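Local coordinates for SusD-like protein BACOVA_02651 (Bacteroides ovatus, PDB 5E75), which binds polysaccharide at the cell surface and probably captures xyloglucan before its transport into the periplasm for degradation, at residues P26-A31 with I110-L115; L169-D174 with T179-K184; S173-A178 with N238-E243; G185-V190 with R212-D217; S216-N221 with A361-T366. One frame throughout, in Å; residues are numbered along the deposited sequence.

Contacts 1 and 2 come first along the chain and touch through Leu169, which packs on Ala111, Glu112 and Leu115 of helix 103-125; their centres are about 13 Å apart. Contact 3 starts from the same loop as contact 2, with Ser173 and Asp174 in common, and Arg177 links it by a salt bridge to Glu112 of contact 1. Contact 4, nested in the chain between the two segments of contact 3, joins helices 180-195 and 205-221. Contact 5 shares Ser216 and Asp217 with it, centres about 7 Å apart, and brings in helix 360-372. The series thus runs from the helical N-terminal part to the later SusD-family region, tying both into one body.

Contact 1 (P26-A31 with I110-L115); sequences PLYNRA and IAEARL
Tyr28 points its phenol hydroxyl at the carboxylate of Glu112, and the two side chains cross at about a right angle. The ring plane and the carboxylate plane are turned 59° apart, with OE2 of Glu112 at the edge of the ring and near its plane. The hydroxyl donates: Tyr28 OH lies 2.6 Å from Glu112 OE2 and meets that oxygen on its anti side, 19° out of the carboxylate plane. Glu112 reaches this position with an extended chain beyond CG (chi2 176°), which carries the acid away from its helix and up to the tyrosine. Beside this polar pair runs an apolar one. Leu27 turns its CB toward the helix and sets CD1 against the backbone of Ala113, 3.7 Å from Ala113 CA, with Ala113 CB at 4.1 Å from the same methyl. The acid oxygen has a second, charged partner, since OE2 also forms a salt bridge with Arg177; this would be expected to stabilise its negative charge. The hydroxyl in turn is bonded to the backbone N of Ala178. The contact fastens the short 3-10 segment after helix 17-24 to helix 103-125, with Met85 of helix 70-95 against Leu27 and Leu246 of strand 244-248 against Tyr28.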
# COMPACT_ATOMS: atom_id res chain seq x y z
N PRO A 26 -5.09 12.11 -15.46
CA PRO A 26 -5.46 12.36 -14.06
C PRO A 26 -5.92 11.12 -13.28
O PRO A 26 -6.00 11.18 -12.04
CB PRO A 26 -6.59 13.39 -14.16
CG PRO A 26 -6.42 14.04 -15.51
CD PRO A 26 -5.89 12.95 -16.39
N LEU A 27 -6.22 10.01 -13.96
CA LEU A 27 -6.49 8.75 -13.25
C LEU A 27 -5.32 8.27 -12.40
O LEU A 27 -5.50 7.45 -11.51
CB LEU A 27 -6.84 7.64 -14.25
CG LEU A 27 -8.17 7.74 -14.98
CD1 LEU A 27 -8.23 6.71 -16.10
CD2 LEU A 27 -9.34 7.53 -14.02
N TYR A 28 -4.13 8.79 -12.69
CA TYR A 28 -2.93 8.38 -11.99
C TYR A 28 -2.51 9.35 -10.89
O TYR A 28 -1.54 9.09 -10.20
CB TYR A 28 -1.77 8.25 -12.98
CG TYR A 28 -1.91 7.13 -13.99
CD1 TYR A 28 -2.65 7.29 -15.17
CD2 TYR A 28 -1.25 5.93 -13.80
CE1 TYR A 28 -2.75 6.26 -16.10
CE2 TYR A 28 -1.35 4.90 -14.73
CZ TYR A 28 -2.09 5.07 -15.86
OH TYR A 28 -2.16 4.01 -16.74
N ASN A 29 -3.21 10.47 -10.73
CA ASN A 29 -2.83 11.43 -9.69
C ASN A 29 -4.03 12.13 -9.06
O ASN A 29 -4.43 11.78 -7.96
CB ASN A 29 -1.74 12.43 -10.18
CG ASN A 29 -1.96 12.95 -11.59
OD1 ASN A 29 -3.02 13.49 -11.93
ND2 ASN A 29 -0.91 12.86 -12.41
N ARG A 30 -4.64 13.07 -9.78
CA ARG A 30 -5.78 13.80 -9.26
C ARG A 30 -6.85 12.89 -8.66
O ARG A 30 -7.42 13.17 -7.61
CB ARG A 30 -6.37 14.66 -10.39
CG ARG A 30 -7.54 15.51 -9.98
CD ARG A 30 -7.95 16.42 -11.13
NE ARG A 30 -9.04 17.30 -10.72
CZ ARG A 30 -9.40 18.41 -11.37
NH1 ARG A 30 -8.75 18.78 -12.47
NH2 ARG A 30 -10.41 19.14 -10.91
N ALA A 31 -7.15 11.78 -9.34
CA ALA A 31 -8.16 10.86 -8.87
C ALA A 31 -7.89 10.32 -7.46
O ALA A 31 -8.82 10.14 -6.68
CB ALA A 31 -8.29 9.71 -9.83
N ILE A 110 -10.34 3.02 -21.72
CA ILE A 110 -11.32 2.27 -20.93
C ILE A 110 -10.59 1.31 -20.00
O ILE A 110 -10.97 1.17 -18.83
CB ILE A 110 -12.33 1.52 -21.82
CG1 ILE A 110 -13.18 2.54 -22.59
CG2 ILE A 110 -13.23 0.62 -20.98
CD1 ILE A 110 -13.95 1.92 -23.77
N ALA A 111 -9.56 0.66 -20.50
CA ALA A 111 -8.81 -0.30 -19.69
C ALA A 111 -8.10 0.37 -18.51
O ALA A 111 -8.09 -0.18 -17.41
CB ALA A 111 -7.80 -1.07 -20.54
N GLU A 112 -7.52 1.55 -18.72
CA GLU A 112 -6.87 2.25 -17.61
C GLU A 112 -7.91 2.67 -16.58
O GLU A 112 -7.67 2.54 -15.38
CB GLU A 112 -6.12 3.46 -18.13
CG GLU A 112 -4.90 3.11 -18.96
CD GLU A 112 -4.25 4.36 -19.53
OE1 GLU A 112 -4.86 5.02 -20.40
OE2 GLU A 112 -3.16 4.72 -19.07
N ALA A 113 -9.06 3.16 -17.04
CA ALA A 113 -10.15 3.55 -16.15
C ALA A 113 -10.60 2.34 -15.34
O ALA A 113 -10.73 2.42 -14.12
CB ALA A 113 -11.30 4.12 -16.94
N ARG A 114 -10.84 1.20 -16.00
CA ARG A 114 -11.34 0.03 -15.29
C ARG A 114 -10.28 -0.55 -14.35
O ARG A 114 -10.61 -1.05 -13.27
CB ARG A 114 -11.86 -1.01 -16.28
CG ARG A 114 -13.07 -0.50 -17.04
CD ARG A 114 -13.76 -1.57 -17.87
NE ARG A 114 -14.45 -2.56 -17.04
CZ ARG A 114 -15.23 -3.52 -17.50
NH1 ARG A 114 -15.45 -3.63 -18.81
NH2 ARG A 114 -15.81 -4.36 -16.66
N LEU A 115 -9.01 -0.47 -14.72
CA LEU A 115 -7.93 -0.89 -13.81
C LEU A 115 -7.95 -0.07 -12.54
O LEU A 115 -7.83 -0.61 -11.43
CB LEU A 115 -6.57 -0.78 -14.51
CG LEU A 115 -5.31 -1.04 -13.66
CD1 LEU A 115 -5.35 -2.43 -13.06
CD2 LEU A 115 -4.01 -0.86 -14.45

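Contact 2 (L169-D174 with T179-K184); sequences LSEQSD and TSWAAK
The side chain of Glu171 passes slantwise across the indole of Trp181. Its CB is 3.7 Å from Trp181 NE1, CG comes within 3.9 Å of Ser180 OG, and CD stands 3.7 Å from Trp181 CZ2, OE2 beside it; carboxylate and ring planes are 39° apart. Its carbonyl oxygen faces the pyrrole edge. Ser180 N donates to Ser170 O (2.9 Å, 162°), and a water joins Leu169 O to Ser180 OG. Leu169 CD1 packs on Thr179 O (3.5 Å), facing the Ala183 methyl. Thr179 N-caps helix 180-195: chi1 of 65° sets OG1 over the first turn, accepting weakly from Trp181 N and Ala182 N, while CG2 meets Ser173 OG, a hydroxyl with Arg177 O and Asp174 O both within reach. An alanine at Trp181 would remove the indole, and the aliphatic part of Glu171 would probably lose its support. One backbone bond and one water thus tie loop to helix, the weak cap lying within the helix start, while the indole meets both aliphatic and polar parts of Glu171, a contact of mixed character.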
# COMPACT_ATOMS: atom_id res chain seq x y z
N LEU A 169 -5.00 -3.70 -22.32
CA LEU A 169 -3.75 -2.97 -22.17
C LEU A 169 -2.67 -3.72 -22.94
O LEU A 169 -2.78 -4.92 -23.17
CB LEU A 169 -3.35 -2.87 -20.69
CG LEU A 169 -4.26 -2.03 -19.80
CD1 LEU A 169 -3.87 -2.21 -18.35
CD2 LEU A 169 -4.22 -0.55 -20.19
N SER A 170 -1.62 -3.02 -23.32
CA SER A 170 -0.51 -3.66 -24.03
C SER A 170 0.55 -4.11 -23.04
O SER A 170 0.57 -3.66 -21.89
CB SER A 170 0.09 -2.69 -25.04
OG SER A 170 0.21 -1.39 -24.48
N GLU A 171 1.44 -4.99 -23.50
CA GLU A 171 2.56 -5.46 -22.68
C GLU A 171 3.57 -4.37 -22.39
O GLU A 171 4.29 -4.42 -21.40
CB GLU A 171 3.28 -6.64 -23.36
CG GLU A 171 2.42 -7.88 -23.49
CD GLU A 171 3.16 -9.09 -24.05
OE1 GLU A 171 4.31 -8.96 -24.51
OE2 GLU A 171 2.58 -10.19 -24.01
N GLN A 172 3.65 -3.39 -23.29
CA GLN A 172 4.51 -2.23 -23.09
C GLN A 172 3.66 -0.97 -23.09
O GLN A 172 2.58 -0.95 -23.67
CB GLN A 172 5.59 -2.15 -24.18
CG GLN A 172 6.60 -3.30 -24.09
CD GLN A 172 7.89 -3.03 -24.84
OE1 GLN A 172 7.89 -2.46 -25.93
NE2 GLN A 172 9.00 -3.45 -24.25
N SER A 173 4.15 0.08 -22.44
CA SER A 173 3.44 1.33 -22.32
C SER A 173 4.42 2.48 -22.20
O SER A 173 5.62 2.27 -22.03
CB SER A 173 2.59 1.32 -21.06
OG SER A 173 3.43 1.26 -19.91
N ASP A 174 3.90 3.69 -22.27
CA ASP A 174 4.67 4.87 -21.94
C ASP A 174 5.11 4.75 -20.48
O ASP A 174 4.37 4.21 -19.65
CB ASP A 174 3.82 6.14 -22.08
CG ASP A 174 3.41 6.44 -23.52
OD1 ASP A 174 3.97 5.86 -24.47
OD2 ASP A 174 2.51 7.28 -23.68
N THR A 179 0.51 -1.38 -17.86
CA THR A 179 0.57 -2.45 -18.85
C THR A 179 -0.35 -3.60 -18.45
O THR A 179 -0.86 -3.66 -17.33
CB THR A 179 1.97 -3.03 -18.95
OG1 THR A 179 2.31 -3.65 -17.71
CG2 THR A 179 3.00 -1.94 -19.29
N SER A 180 -0.53 -4.55 -19.35
CA SER A 180 -1.29 -5.74 -19.01
C SER A 180 -0.62 -6.56 -17.90
O SER A 180 -1.32 -7.27 -17.19
CB SER A 180 -1.54 -6.61 -20.23
OG SER A 180 -0.34 -6.88 -20.91
N TRP A 181 0.70 -6.44 -17.73
CA TRP A 181 1.37 -7.12 -16.62
C TRP A 181 0.89 -6.60 -15.27
O TRP A 181 0.74 -7.38 -14.32
CB TRP A 181 2.90 -6.96 -16.72
CG TRP A 181 3.47 -7.43 -18.01
CD1 TRP A 181 4.11 -6.67 -18.93
CD2 TRP A 181 3.46 -8.77 -18.52
NE1 TRP A 181 4.49 -7.44 -20.00
CE2 TRP A 181 4.11 -8.74 -19.77
CE3 TRP A 181 2.97 -9.99 -18.05
CZ2 TRP A 181 4.27 -9.87 -20.56
CZ3 TRP A 181 3.15 -11.12 -18.84
CH2 TRP A 181 3.78 -11.04 -20.08
N ALA A 182 0.66 -5.29 -15.18
CA ALA A 182 0.11 -4.72 -13.96
C ALA A 182 -1.28 -5.28 -13.67
O ALA A 182 -1.59 -5.67 -12.55
CB ALA A 182 0.05 -3.20 -14.06
N ALA A 183 -2.13 -5.34 -14.69
CA ALA A 183 -3.48 -5.88 -14.53
C ALA A 183 -3.44 -7.35 -14.10
O ALA A 183 -4.19 -7.77 -13.23
CB ALA A 183 -4.30 -5.71 -15.80
N LYS A 184 -2.57 -8.14 -14.72
CA LYS A 184 -2.44 -9.54 -14.35
C LYS A 184 -1.94 -9.69 -12.91
O LYS A 184 -2.40 -10.58 -12.18
CB LYS A 184 -1.49 -10.27 -15.30
CG LYS A 184 -2.00 -10.43 -16.71
CD LYS A 184 -0.97 -11.10 -17.63
CE LYS A 184 -1.57 -11.34 -19.02
NZ LYS A 184 -0.55 -11.86 -19.99
O HOH W 1 -1.13 -7.49 -23.44

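Contact 3 (S173-A178 with N238-E243); sequences SDKGRA and NNNNQE
Two type II beta turns meet here, Asp174 to Arg177 in the loop before helix 180-195 and Asn238 to Asn241 in the loop before strand 244-248. Asn240 points its CB toward the other turn and lays its amide by Gly176: OD1 and ND2 of Asn240 lie 3.4 and 3.6 Å from Gly176 CA. Gly176 has a positive phi of 98°, where a CB would press on the carbonyl before it and come close to Asn240 ND2. Lys175 crosses Asn240 at a slant, its CG 3.4 Å from Asn240 CB. With chi1 at -163°, CG stands anti to the backbone N, and bends at chi3 and chi4 bring NZ round to a water that it shares with Asn239 O. That water accepts from Lys175 NZ (2.7 Å) and donates to Asn239 O (2.8 Å). The amide of Asn240 is held from elsewhere, ND2 donating to Gln249 OE1. An alanine at Asn240 would take this amide away, and would probably leave Gln249 OE1 without its donor and a gap beside Gly176. Within its own turn, Asn241 ND2 donates to Asn238 O. This surface contact lies between helix 103-125, which Arg177 meets through Glu112, and helix 360-372, which Glu243 adjoins beyond the second turn.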
# COMPACT_ATOMS: atom_id res chain seq x y z
N SER A 173 4.15 0.08 -22.44
CA SER A 173 3.44 1.33 -22.32
C SER A 173 4.42 2.48 -22.20
O SER A 173 5.62 2.27 -22.03
CB SER A 173 2.59 1.32 -21.06
OG SER A 173 3.43 1.26 -19.91
N ASP A 174 3.90 3.69 -22.27
CA ASP A 174 4.67 4.87 -21.94
C ASP A 174 5.11 4.75 -20.48
O ASP A 174 4.37 4.21 -19.65
CB ASP A 174 3.82 6.14 -22.08
CG ASP A 174 3.41 6.44 -23.52
OD1 ASP A 174 3.97 5.86 -24.47
OD2 ASP A 174 2.51 7.28 -23.68
N LYS A 175 6.28 5.27 -20.16
CA LYS A 175 6.74 5.25 -18.78
C LYS A 175 5.72 5.93 -17.86
O LYS A 175 5.32 7.06 -18.10
CB LYS A 175 8.10 5.93 -18.69
CG LYS A 175 8.85 5.62 -17.42
CD LYS A 175 10.35 5.87 -17.56
CE LYS A 175 10.72 7.31 -17.26
NZ LYS A 175 11.71 7.40 -16.15
N GLY A 176 5.30 5.22 -16.81
CA GLY A 176 4.29 5.72 -15.89
C GLY A 176 2.89 5.22 -16.15
O GLY A 176 2.02 5.38 -15.30
N ARG A 177 2.66 4.62 -17.31
CA ARG A 177 1.34 4.09 -17.65
C ARG A 177 1.25 2.59 -17.43
O ARG A 177 2.25 1.87 -17.50
CB ARG A 177 1.01 4.44 -19.10
CG ARG A 177 0.84 5.93 -19.32
CD ARG A 177 -0.44 6.24 -19.98
NE ARG A 177 -0.67 7.67 -20.07
CZ ARG A 177 -1.85 8.26 -19.91
NH1 ARG A 177 -2.93 7.55 -19.62
NH2 ARG A 177 -1.94 9.56 -20.03
N ALA A 178 0.03 2.11 -17.20
CA ALA A 178 -0.19 0.71 -16.90
C ALA A 178 -0.00 -0.19 -18.11
O ALA A 178 -0.33 0.18 -19.24
CB ALA A 178 -1.59 0.54 -16.36
N ASN A 238 14.42 7.14 -9.85
CA ASN A 238 14.00 5.82 -10.28
C ASN A 238 12.49 5.64 -10.26
O ASN A 238 12.01 4.50 -10.32
CB ASN A 238 14.67 4.73 -9.45
CG ASN A 238 16.18 4.80 -9.55
OD1 ASN A 238 16.72 4.95 -10.65
ND2 ASN A 238 16.86 4.75 -8.42
N ASN A 239 11.73 6.73 -10.21
CA ASN A 239 10.29 6.63 -10.44
C ASN A 239 10.10 5.86 -11.75
O ASN A 239 10.84 6.07 -12.72
CB ASN A 239 9.64 8.01 -10.59
CG ASN A 239 9.34 8.70 -9.26
OD1 ASN A 239 9.32 8.08 -8.19
ND2 ASN A 239 9.07 9.98 -9.34
N ASN A 240 9.13 4.95 -11.77
CA ASN A 240 8.77 4.20 -12.98
C ASN A 240 9.88 3.29 -13.47
O ASN A 240 9.99 2.97 -14.65
CB ASN A 240 8.27 5.12 -14.08
CG ASN A 240 7.00 5.82 -13.67
OD1 ASN A 240 6.11 5.20 -13.09
ND2 ASN A 240 6.92 7.12 -13.93
N ASN A 241 10.68 2.82 -12.53
CA ASN A 241 11.64 1.77 -12.79
C ASN A 241 10.93 0.48 -13.23
O ASN A 241 9.70 0.37 -13.15
CB ASN A 241 12.48 1.52 -11.53
CG ASN A 241 11.64 1.00 -10.38
OD1 ASN A 241 11.28 -0.17 -10.34
ND2 ASN A 241 11.28 1.89 -9.45
N GLN A 242 11.69 -0.51 -13.69
CA GLN A 242 11.08 -1.70 -14.26
C GLN A 242 10.26 -2.53 -13.27
O GLN A 242 9.38 -3.29 -13.69
CB GLN A 242 12.13 -2.59 -14.92
CG GLN A 242 13.13 -3.20 -13.96
CD GLN A 242 14.02 -4.22 -14.63
OE1 GLN A 242 13.54 -5.09 -15.36
NE2 GLN A 242 15.32 -4.12 -14.39
N GLU A 243 10.55 -2.39 -11.98
CA GLU A 243 9.81 -3.10 -10.92
C GLU A 243 8.48 -2.41 -10.60
O GLU A 243 7.59 -3.00 -9.96
CB GLU A 243 10.69 -3.25 -9.66
CG GLU A 243 10.00 -3.91 -8.49
CD GLU A 243 10.94 -4.35 -7.38
OE1 GLU A 243 12.17 -4.26 -7.56
OE2 GLU A 243 10.42 -4.76 -6.33
O HOH W 2 12.02 8.43 -13.72

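Contact 4 (G185-V190 with R212-D217); sequences GILAKV and RQYASD. With EDO (1,2-ethanediol), chain C.
Leu187 rests its CD2 methyl on one face of the Tyr214 ring, 3.5 Å from Tyr214 CZ. The methyl stands 3.7 Å from the ring centroid and 17° off the normal, a CH-pi contact displaced toward the hydroxyl end of the ring. The leucine branch gets there with CG anti to the backbone N (chi1 -174°), leaning CD2 out from helix 180-195. The second bump is the methyl of Ala188, which enters the hollow between Tyr214 and Ala215: its CB lies 3.9 Å from Tyr214 CB and 3.8 Å from Ala215 CB. With the methyls of Ala188 and Ala215 between them, the helices come close: Ala188 CA lies 5.3 Å from Tyr214 CA, and the short, roughly antiparallel axes (148°) approach to 8.0 Å. On another side, Lys189 NZ makes a weak hydrogen bond to O1 of a 1,2-ethanediol probably from the crystallisation liquor, besides its salt bridge to Asp362. Helix 360-372 covers Ala215 through Tyr367, and helix 151-168 flanks Leu187 through Asn163.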
# COMPACT_ATOMS: atom_id res chain seq x y z
N GLY A 185 -1.01 -8.84 -12.50
CA GLY A 185 -0.49 -8.89 -11.14
C GLY A 185 -1.54 -8.58 -10.09
O GLY A 185 -1.65 -9.27 -9.06
N ILE A 186 -2.33 -7.53 -10.33
CA ILE A 186 -3.43 -7.21 -9.41
C ILE A 186 -4.45 -8.35 -9.39
O ILE A 186 -4.93 -8.74 -8.34
CB ILE A 186 -4.12 -5.87 -9.77
CG1 ILE A 186 -3.12 -4.71 -9.74
CG2 ILE A 186 -5.29 -5.59 -8.82
CD1 ILE A 186 -2.71 -4.23 -8.41
N LEU A 187 -4.78 -8.89 -10.56
CA LEU A 187 -5.75 -9.97 -10.64
C LEU A 187 -5.30 -11.21 -9.87
O LEU A 187 -6.10 -11.85 -9.18
CB LEU A 187 -6.07 -10.27 -12.11
CG LEU A 187 -7.17 -11.30 -12.38
CD1 LEU A 187 -8.47 -10.92 -11.68
CD2 LEU A 187 -7.39 -11.36 -13.88
N ALA A 188 -4.00 -11.51 -9.92
CA ALA A 188 -3.46 -12.61 -9.12
C ALA A 188 -3.69 -12.35 -7.63
O ALA A 188 -4.09 -13.27 -6.89
CB ALA A 188 -1.99 -12.79 -9.41
N LYS A 189 -3.45 -11.12 -7.20
CA LYS A 189 -3.65 -10.74 -5.80
C LYS A 189 -5.12 -10.87 -5.40
O LYS A 189 -5.44 -11.29 -4.29
CB LYS A 189 -3.15 -9.32 -5.51
CG LYS A 189 -1.66 -9.15 -5.62
CD LYS A 189 -1.24 -7.74 -5.26
CE LYS A 189 -1.59 -7.38 -3.84
NZ LYS A 189 -0.94 -6.08 -3.46
N VAL A 190 -6.01 -10.49 -6.30
CA VAL A 190 -7.45 -10.56 -6.04
C VAL A 190 -7.93 -12.01 -5.91
O VAL A 190 -8.65 -12.35 -4.97
CB VAL A 190 -8.24 -9.78 -7.13
CG1 VAL A 190 -9.73 -9.99 -6.97
CG2 VAL A 190 -7.91 -8.30 -7.05
N ARG A 212 -2.14 -18.50 -9.37
CA ARG A 212 -0.86 -19.02 -9.87
C ARG A 212 -0.68 -18.75 -11.36
O ARG A 212 0.40 -18.40 -11.80
CB ARG A 212 -0.74 -20.53 -9.63
CG ARG A 212 -0.49 -20.90 -8.18
CD ARG A 212 -0.10 -22.36 -8.05
NE ARG A 212 -1.16 -23.28 -8.46
CZ ARG A 212 -2.05 -23.83 -7.64
NH1 ARG A 212 -2.06 -23.56 -6.35
NH2 ARG A 212 -2.95 -24.68 -8.12
N GLN A 213 -1.74 -18.95 -12.13
CA GLN A 213 -1.63 -18.72 -13.56
C GLN A 213 -1.29 -17.27 -13.89
O GLN A 213 -0.40 -17.00 -14.69
CB GLN A 213 -2.92 -19.14 -14.25
CG GLN A 213 -3.12 -20.64 -14.32
CD GLN A 213 -4.40 -21.01 -15.03
OE1 GLN A 213 -5.41 -21.32 -14.40
NE2 GLN A 213 -4.37 -20.96 -16.36
N TYR A 214 -2.00 -16.32 -13.28
CA TYR A 214 -1.73 -14.91 -13.55
C TYR A 214 -0.37 -14.48 -12.99
O TYR A 214 0.38 -13.77 -13.66
CB TYR A 214 -2.87 -14.02 -13.02
CG TYR A 214 -4.08 -14.09 -13.91
CD1 TYR A 214 -4.10 -13.44 -15.13
CD2 TYR A 214 -5.19 -14.84 -13.56
CE1 TYR A 214 -5.19 -13.51 -15.97
CE2 TYR A 214 -6.29 -14.93 -14.40
CZ TYR A 214 -6.29 -14.26 -15.59
OH TYR A 214 -7.40 -14.35 -16.42
N ALA A 215 -0.05 -14.88 -11.76
CA ALA A 215 1.21 -14.45 -11.17
C ALA A 215 2.40 -15.09 -11.90
O ALA A 215 3.39 -14.42 -12.17
CB ALA A 215 1.26 -14.78 -9.68
N SER A 216 2.29 -16.37 -12.26
CA SER A 216 3.40 -17.04 -12.93
C SER A 216 3.67 -16.40 -14.29
O SER A 216 4.81 -16.25 -14.70
CB SER A 216 3.16 -18.54 -13.08
OG SER A 216 2.07 -18.81 -13.91
N ASP A 217 2.60 -16.01 -14.99
CA ASP A 217 2.75 -15.35 -16.29
C ASP A 217 3.60 -14.08 -16.13
O ASP A 217 4.58 -13.86 -16.84
CB ASP A 217 1.36 -15.07 -16.87
CG ASP A 217 1.39 -14.58 -18.30
OD1 ASP A 217 2.39 -14.79 -19.01
OD2 ASP A 217 0.36 -14.00 -18.71
C1 EDO C . -4.04 -3.69 -5.11
O1 EDO C . -3.51 -4.04 -3.83
C2 EDO C . -4.64 -2.29 -5.08
O2 EDO C . -5.99 -2.32 -4.61

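Contact 5 (S216-N221 with A361-T366); sequences SDVCEN and ADVYLT
Cys219 and Tyr364 make the sulfur-aromatic part of this contact. Cys219 SG approaches the ring obliquely, 3.4 Å from Tyr364 CD1 and 4.5 Å from the centroid, 62° off the ring normal. The sulfur stands anti to its own carbonyl carbon (chi1 -66°), which sends it across to helix 360-372, where it also meets Val363 CG1 at 4.0 Å.

The apolar part is a valine pair whose side chains cross at about a right angle. Val363 CG1 is the reaching methyl, 3.9 Å from Val218 CB and about as far from Val218 CG1; it stands anti to its backbone nitrogen, which turns it toward Val218.

The polar part goes through one water at the edge of the tyrosine, in the ring plane. It accepts from Tyr364 OH (2.7 Å) and donates to Cys219 O (2.8 Å), tying the phenol to the last turn of helix 205-221. Within that helix, Asn221 ND2 donates to Asp217 OD1 in a nearly straight bond. Asp217 also holds Lys184 by a salt bridge, and Phe386 of helix 382-393 meets the Tyr364 ring with its plane steeply inclined.

The short helix axes pass 9.4 Å apart at 120°, so this is steeply crossed helix-helix packing, in keeping with the TPR-like helical core from which SusD-family proteins are built.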
# COMPACT_ATOMS: atom_id res chain seq x y z
N SER A 216 2.29 -16.37 -12.26
CA SER A 216 3.40 -17.04 -12.93
C SER A 216 3.67 -16.40 -14.29
O SER A 216 4.81 -16.25 -14.70
CB SER A 216 3.16 -18.54 -13.08
OG SER A 216 2.07 -18.81 -13.91
N ASP A 217 2.60 -16.01 -14.99
CA ASP A 217 2.75 -15.35 -16.29
C ASP A 217 3.60 -14.08 -16.13
O ASP A 217 4.58 -13.86 -16.84
CB ASP A 217 1.36 -15.07 -16.87
CG ASP A 217 1.39 -14.58 -18.30
OD1 ASP A 217 2.39 -14.79 -19.01
OD2 ASP A 217 0.36 -14.00 -18.71
N VAL A 218 3.26 -13.25 -15.14
CA VAL A 218 4.04 -12.04 -14.89
C VAL A 218 5.49 -12.36 -14.51
O VAL A 218 6.44 -11.80 -15.07
CB VAL A 218 3.40 -11.18 -13.79
CG1 VAL A 218 4.24 -9.94 -13.50
CG2 VAL A 218 1.98 -10.76 -14.19
N CYS A 219 5.66 -13.26 -13.56
CA CYS A 219 6.99 -13.58 -13.07
C CYS A 219 7.89 -14.17 -14.15
O CYS A 219 9.05 -13.79 -14.29
CB CYS A 219 6.89 -14.56 -11.89
SG CYS A 219 6.11 -13.88 -10.41
N GLU A 220 7.35 -15.13 -14.89
CA GLU A 220 8.14 -15.86 -15.88
C GLU A 220 8.28 -15.18 -17.24
O GLU A 220 9.32 -15.33 -17.88
CB GLU A 220 7.56 -17.25 -16.13
CG GLU A 220 7.41 -18.14 -14.89
CD GLU A 220 8.71 -18.76 -14.38
OE1 GLU A 220 9.82 -18.36 -14.79
OE2 GLU A 220 8.58 -19.66 -13.51
N ASN A 221 7.26 -14.42 -17.67
CA ASN A 221 7.16 -14.00 -19.07
C ASN A 221 7.24 -12.50 -19.32
O ASN A 221 7.36 -12.08 -20.47
CB ASN A 221 5.86 -14.53 -19.69
CG ASN A 221 5.78 -16.05 -19.67
OD1 ASN A 221 6.77 -16.74 -19.89
ND2 ASN A 221 4.59 -16.57 -19.39
N ALA A 361 7.93 -7.25 -6.86
CA ALA A 361 8.19 -8.13 -5.72
C ALA A 361 6.90 -8.63 -5.08
O ALA A 361 6.88 -9.71 -4.52
CB ALA A 361 9.02 -7.43 -4.69
N ASP A 362 5.84 -7.83 -5.13
CA ASP A 362 4.53 -8.24 -4.63
C ASP A 362 4.03 -9.45 -5.42
O ASP A 362 3.49 -10.41 -4.86
CB ASP A 362 3.58 -7.05 -4.76
CG ASP A 362 2.35 -7.14 -3.89
OD1 ASP A 362 1.91 -8.24 -3.55
OD2 ASP A 362 1.83 -6.06 -3.55
N VAL A 363 4.18 -9.40 -6.74
CA VAL A 363 3.74 -10.50 -7.58
C VAL A 363 4.57 -11.75 -7.26
O VAL A 363 4.02 -12.85 -7.23
CB VAL A 363 3.76 -10.15 -9.09
CG1 VAL A 363 3.13 -11.24 -9.90
CG2 VAL A 363 3.04 -8.84 -9.35
N TYR A 364 5.87 -11.58 -7.02
CA TYR A 364 6.71 -12.72 -6.63
C TYR A 364 6.18 -13.37 -5.36
O TYR A 364 6.05 -14.60 -5.28
CB TYR A 364 8.17 -12.28 -6.40
CG TYR A 364 9.01 -12.01 -7.65
CD1 TYR A 364 8.42 -11.83 -8.89
CD2 TYR A 364 10.40 -11.95 -7.58
CE1 TYR A 364 9.20 -11.61 -10.02
CE2 TYR A 364 11.16 -11.72 -8.70
CZ TYR A 364 10.57 -11.55 -9.92
OH TYR A 364 11.40 -11.35 -11.00
N LEU A 365 5.91 -12.57 -4.34
CA LEU A 365 5.45 -13.11 -3.08
C LEU A 365 4.03 -13.67 -3.17
O LEU A 365 3.71 -14.67 -2.52
CB LEU A 365 5.55 -12.07 -1.95
CG LEU A 365 6.97 -11.62 -1.60
CD1 LEU A 365 6.95 -10.51 -0.58
CD2 LEU A 365 7.80 -12.75 -1.09
N THR A 366 3.19 -13.04 -3.98
CA THR A 366 1.83 -13.55 -4.24
C THR A 366 1.87 -14.92 -4.91
O THR A 366 1.13 -15.83 -4.54
CB THR A 366 1.02 -12.54 -5.09
OG1 THR A 366 0.83 -11.35 -4.33
CG2 THR A 366 -0.35 -13.06 -5.51
O HOH W 3 10.00 -11.35 -13.26